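Local coordinates for protein serine hydrolase CCSP0084 (Cycloclasticus sp. P1, PDB 4I3F) that is a serine hydrolase of the alpha/beta hydrolase fold that probably cleaves carbon-carbon bonds of meta-cleavage products and may also act on esters, at residues P150-L161 / F252-L262. Residues are numbered along the deposited sequence; the frame is centred on the assembly and turned at random.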
loop_
_atom_site.group_PDB
_atom_site.type_symbol
_atom_site.label_atom_id
_atom_site.label_comp_id
_atom_site.label_asym_id
_atom_site.label_seq_id
_atom_site.Cartn_x
_atom_site.Cartn_y
_atom_site.Cartn_z
ATOM N N PRO A 150 -2.639 7.266 2.297
ATOM C CA PRO A 150 -2.382 6.352 3.405
ATOM C C PRO A 150 -3.482 6.327 4.470
ATOM O O PRO A 150 -4.134 7.340 4.720
ATOM C CB PRO A 150 -1.097 6.926 4.022
ATOM C CG PRO A 150 -1.229 8.401 3.808
ATOM C CD PRO A 150 -1.891 8.532 2.438
ATOM N N VAL A 151 -3.672 5.166 5.096
ATOM C CA VAL A 151 -4.389 5.127 6.370
ATOM C C VAL A 151 -3.392 5.546 7.444
ATOM O O VAL A 151 -2.198 5.651 7.162
ATOM C CB VAL A 151 -5.003 3.739 6.670
ATOM C CG1 VAL A 151 -6.064 3.399 5.629
ATOM C CG2 VAL A 151 -3.938 2.642 6.713
ATOM N N GLY A 152 -3.866 5.814 8.659
ATOM C CA GLY A 152 -2.972 6.274 9.712
ATOM C C GLY A 152 -3.456 7.543 10.392
ATOM O O GLY A 152 -2.974 7.891 11.466
ATOM N N ALA A 153 -4.402 8.232 9.759
ATOM C CA ALA A 153 -5.069 9.379 10.374
ATOM C C ALA A 153 -6.480 8.960 10.781
ATOM O O ALA A 153 -7.052 8.048 10.191
ATOM C CB ALA A 153 -5.118 10.541 9.404
ATOM N N PRO A 154 -7.050 9.623 11.798
ATOM C CA PRO A 154 -8.414 9.273 12.207
ATOM C C PRO A 154 -9.459 9.813 11.237
ATOM O O PRO A 154 -9.353 10.965 10.807
ATOM C CB PRO A 154 -8.547 9.937 13.584
ATOM C CG PRO A 154 -7.579 11.088 13.544
ATOM C CD PRO A 154 -6.422 10.590 12.713
ATOM N N PHE A 155 -10.423 8.970 10.862
ATOM C CA PHE A 155 -11.562 9.388 10.044
ATOM C C PHE A 155 -12.732 8.420 10.183
ATOM O O PHE A 155 -12.550 7.241 10.525
ATOM C CB PHE A 155 -11.184 9.577 8.560
ATOM C CG PHE A 155 -10.716 8.320 7.866
ATOM C CD1 PHE A 155 -11.608 7.529 7.153
ATOM C CD2 PHE A 155 -9.375 7.954 7.898
ATOM C CE1 PHE A 155 -11.185 6.380 6.496
ATOM C CE2 PHE A 155 -8.936 6.810 7.237
ATOM C CZ PHE A 155 -9.849 6.021 6.535
ATOM N N ALA A 156 -13.940 8.917 9.938
ATOM C CA ALA A 156 -15.109 8.047 9.939
ATOM C C ALA A 156 -15.112 7.214 8.667
ATOM O O ALA A 156 -14.615 7.662 7.629
ATOM C CB ALA A 156 -16.402 8.861 10.066
ATOM N N PRO A 157 -15.657 5.990 8.740
ATOM C CA PRO A 157 -15.657 5.133 7.548
ATOM C C PRO A 157 -16.298 5.815 6.347
ATOM O O PRO A 157 -17.330 6.476 6.490
ATOM C CB PRO A 157 -16.499 3.935 7.981
ATOM C CG PRO A 157 -16.298 3.858 9.471
ATOM C CD PRO A 157 -16.159 5.286 9.936
ATOM N N THR A 158 -15.667 5.668 5.186
ATOM C CA THR A 158 -16.197 6.174 3.932
ATOM C C THR A 158 -17.005 5.067 3.270
ATOM O O THR A 158 -16.885 3.895 3.644
ATOM C CB THR A 158 -15.057 6.549 2.989
ATOM O OG1 THR A 158 -14.170 5.431 2.876
ATOM C CG2 THR A 158 -14.274 7.748 3.537
ATOM N N GLU A 159 -17.823 5.435 2.290
ATOM C CA GLU A 159 -18.593 4.451 1.537
ATOM C C GLU A 159 -17.629 3.471 0.873
ATOM O O GLU A 159 -17.828 2.251 0.911
ATOM C CB GLU A 159 -19.452 5.149 0.474
ATOM C CG GLU A 159 -20.301 4.196 -0.379
ATOM C CD GLU A 159 -21.235 4.922 -1.328
ATOM O OE1 GLU A 159 -22.114 4.256 -1.921
ATOM O OE2 GLU A 159 -21.101 6.158 -1.475
ATOM N N GLY A 160 -16.570 4.017 0.288
ATOM C CA GLY A 160 -15.583 3.219 -0.417
ATOM C C GLY A 160 -14.855 2.227 0.466
ATOM O O GLY A 160 -14.765 1.039 0.133
ATOM N N LEU A 161 -14.332 2.694 1.598
ATOM C CA LEU A 161 -13.544 1.802 2.431
ATOM C C LEU A 161 -14.432 0.745 3.063
ATOM O O LEU A 161 -14.001 -0.389 3.269
ATOM C CB LEU A 161 -12.737 2.571 3.481
ATOM C CG LEU A 161 -11.577 1.772 4.092
ATOM C CD1 LEU A 161 -10.552 1.355 3.040
ATOM C CD2 LEU A 161 -10.905 2.546 5.215
ATOM N N PHE A 252 -12.101 8.300 -3.040
ATOM C CA PHE A 252 -13.397 7.788 -2.598
ATOM C C PHE A 252 -13.268 6.854 -1.387
ATOM O O PHE A 252 -14.279 6.449 -0.811
ATOM C CB PHE A 252 -14.056 7.046 -3.780
ATOM C CG PHE A 252 -15.475 6.567 -3.533
ATOM C CD1 PHE A 252 -16.539 7.461 -3.497
ATOM C CD2 PHE A 252 -15.745 5.209 -3.409
ATOM C CE1 PHE A 252 -17.847 7.009 -3.304
ATOM C CE2 PHE A 252 -17.049 4.746 -3.216
ATOM C CZ PHE A 252 -18.099 5.651 -3.165
ATOM N N PHE A 253 -12.035 6.520 -1.012
ATOM C CA PHE A 253 -11.776 5.533 0.039
ATOM C C PHE A 253 -11.156 6.173 1.286
ATOM O O PHE A 253 -11.631 5.962 2.408
ATOM C CB PHE A 253 -10.863 4.410 -0.508
ATOM C CG PHE A 253 -11.524 3.558 -1.565
ATOM C CD1 PHE A 253 -12.026 2.308 -1.248
ATOM C CD2 PHE A 253 -11.671 4.027 -2.870
ATOM C CE1 PHE A 253 -12.654 1.519 -2.214
ATOM C CE2 PHE A 253 -12.302 3.253 -3.843
ATOM C CZ PHE A 253 -12.792 1.998 -3.518
ATOM N N ILE A 254 -10.086 6.934 1.089
ATOM C CA ILE A 254 -9.404 7.613 2.189
ATOM C C ILE A 254 -9.601 9.111 1.991
ATOM O O ILE A 254 -9.225 9.643 0.964
ATOM C CB ILE A 254 -7.885 7.325 2.184
ATOM C CG1 ILE A 254 -7.604 5.835 2.011
ATOM C CG2 ILE A 254 -7.238 7.872 3.476
ATOM C CD1 ILE A 254 -8.239 4.961 3.096
ATOM N N PRO A 255 -10.197 9.799 2.976
ATOM C CA PRO A 255 -10.506 11.226 2.809
ATOM C C PRO A 255 -9.241 12.057 2.648
ATOM O O PRO A 255 -8.217 11.751 3.258
ATOM C CB PRO A 255 -11.218 11.584 4.115
ATOM C CG PRO A 255 -11.700 10.283 4.673
ATOM C CD PRO A 255 -10.667 9.274 4.270
ATOM N N LEU A 256 -9.306 13.087 1.812
ATOM C CA LEU A 256 -8.168 13.973 1.592
ATOM C C LEU A 256 -7.713 14.599 2.901
ATOM O O LEU A 256 -6.524 14.880 3.074
ATOM C CB LEU A 256 -8.570 15.078 0.609
ATOM C CG LEU A 256 -7.569 16.198 0.320
ATOM C CD1 LEU A 256 -6.314 15.623 -0.295
ATOM C CD2 LEU A 256 -8.204 17.217 -0.616
ATOM N N ASN A 257 -8.649 14.820 3.826
ATOM C CA ASN A 257 -8.289 15.395 5.129
ATOM C C ASN A 257 -7.229 14.585 5.877
ATOM O O ASN A 257 -6.508 15.126 6.718
ATOM C CB ASN A 257 -9.518 15.581 6.022
ATOM C CG ASN A 257 -10.381 16.750 5.601
ATOM O OD1 ASN A 257 -9.934 17.646 4.886
ATOM N ND2 ASN A 257 -11.627 16.753 6.057
ATOM N N ASN A 258 -7.095 13.303 5.577
ATOM C CA ASN A 258 -6.043 12.489 6.217
ATOM C C ASN A 258 -4.684 12.937 5.855
ATOM O O ASN A 258 -3.809 12.909 6.627
ATOM C CB ASN A 258 -6.034 11.088 5.752
ATOM C CG ASN A 258 -7.127 10.423 6.239
ATOM O OD1 ASN A 258 -7.078 10.130 7.322
ATOM N ND2 ASN A 258 -8.280 10.492 5.527
ATOM N N ALA A 259 -4.545 13.310 4.606
ATOM C CA ALA A 259 -3.231 13.757 4.172
ATOM C C ALA A 259 -2.884 15.044 4.893
ATOM O O ALA A 259 -1.748 15.229 5.353
ATOM C CB ALA A 259 -3.192 13.946 2.655
ATOM N N TYR A 260 -3.858 15.942 4.995
ATOM C CA TYR A 260 -3.653 17.199 5.706
ATOM C C TYR A 260 -3.321 16.970 7.180
ATOM O O TYR A 260 -2.504 17.692 7.766
ATOM C CB TYR A 260 -4.907 18.056 5.615
ATOM C CG TYR A 260 -5.285 18.518 4.220
ATOM C CD1 TYR A 260 -6.541 19.064 3.980
ATOM C CD2 TYR A 260 -4.397 18.434 3.155
ATOM C CE1 TYR A 260 -6.905 19.501 2.719
ATOM C CE2 TYR A 260 -4.770 18.870 1.884
ATOM C CZ TYR A 260 -6.010 19.400 1.680
ATOM O OH TYR A 260 -6.371 19.856 0.424
ATOM N N TYR A 261 -3.983 15.987 7.787
ATOM C CA TYR A 261 -3.757 15.617 9.182
ATOM C C TYR A 261 -2.320 15.157 9.370
ATOM O O TYR A 261 -1.638 15.580 10.320
ATOM C CB TYR A 261 -4.697 14.464 9.540
ATOM C CG TYR A 261 -4.673 14.016 10.985
ATOM C CD1 TYR A 261 -5.581 14.519 11.902
ATOM C CD2 TYR A 261 -3.752 13.071 11.424
ATOM C CE1 TYR A 261 -5.569 14.099 13.225
ATOM C CE2 TYR A 261 -3.729 12.656 12.744
ATOM C CZ TYR A 261 -4.637 13.165 13.636
ATOM O OH TYR A 261 -4.617 12.737 14.950
ATOM N N LEU A 262 -1.870 14.276 8.478
ATOM C CA LEU A 262 -0.534 13.711 8.588
ATOM C C LEU A 262 0.540 14.782 8.405
ATOM O O LEU A 262 1.467 14.878 9.221
ATOM C CB LEU A 262 -0.342 12.537 7.626
ATOM C CG LEU A 262 -1.187 11.307 7.978
ATOM C CD1 LEU A 262 -1.195 10.284 6.855
ATOM C CD2 LEU A 262 -0.697 10.654 9.269
HETATM O O HOH W 1 -8.196 12.736 9.370
#
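P255 lies over one face of the F155 ring, its CD 3.6 Å from the ring centroid in a CH-pi contact. N258 crosses this ring at about a right angle, amide and ring planes 82° apart, with OD1 3.2 Å from F155 CD2. CZ of F155 meets I254 CD1. Cutting F155 back to an alanine removes the ring, which would probably leave P255 and I254 without their aromatic partner and open a gap beside the N258 amide. P154 CD sits over a face of Y261, 3.5 Å from its ring centroid. G160 CA makes a CH-pi contact over one face of F253, and a side chain at G160 would collide with F252 O. E159 OE2 meets the F252 edge; OE1 pairs with K163. In this alpha/beta hydrolase fold, the contact joins the loops after neighbouring parallel strands 142-148 and 243-248, with the first turns of helices 159-165 and 257-265. V151 bonds through its backbone to S125 of a probable nucleophile elbow. With chi1 at 52°, T158 OG1 lies between its own N and carbonyl carbon, donating to F253 O at 2.6 Å and accepting the N-cap bond from L161 N. N258 ND2 donates to P255 O, which also accepts from N258 N; this helps hold the amide's rotation.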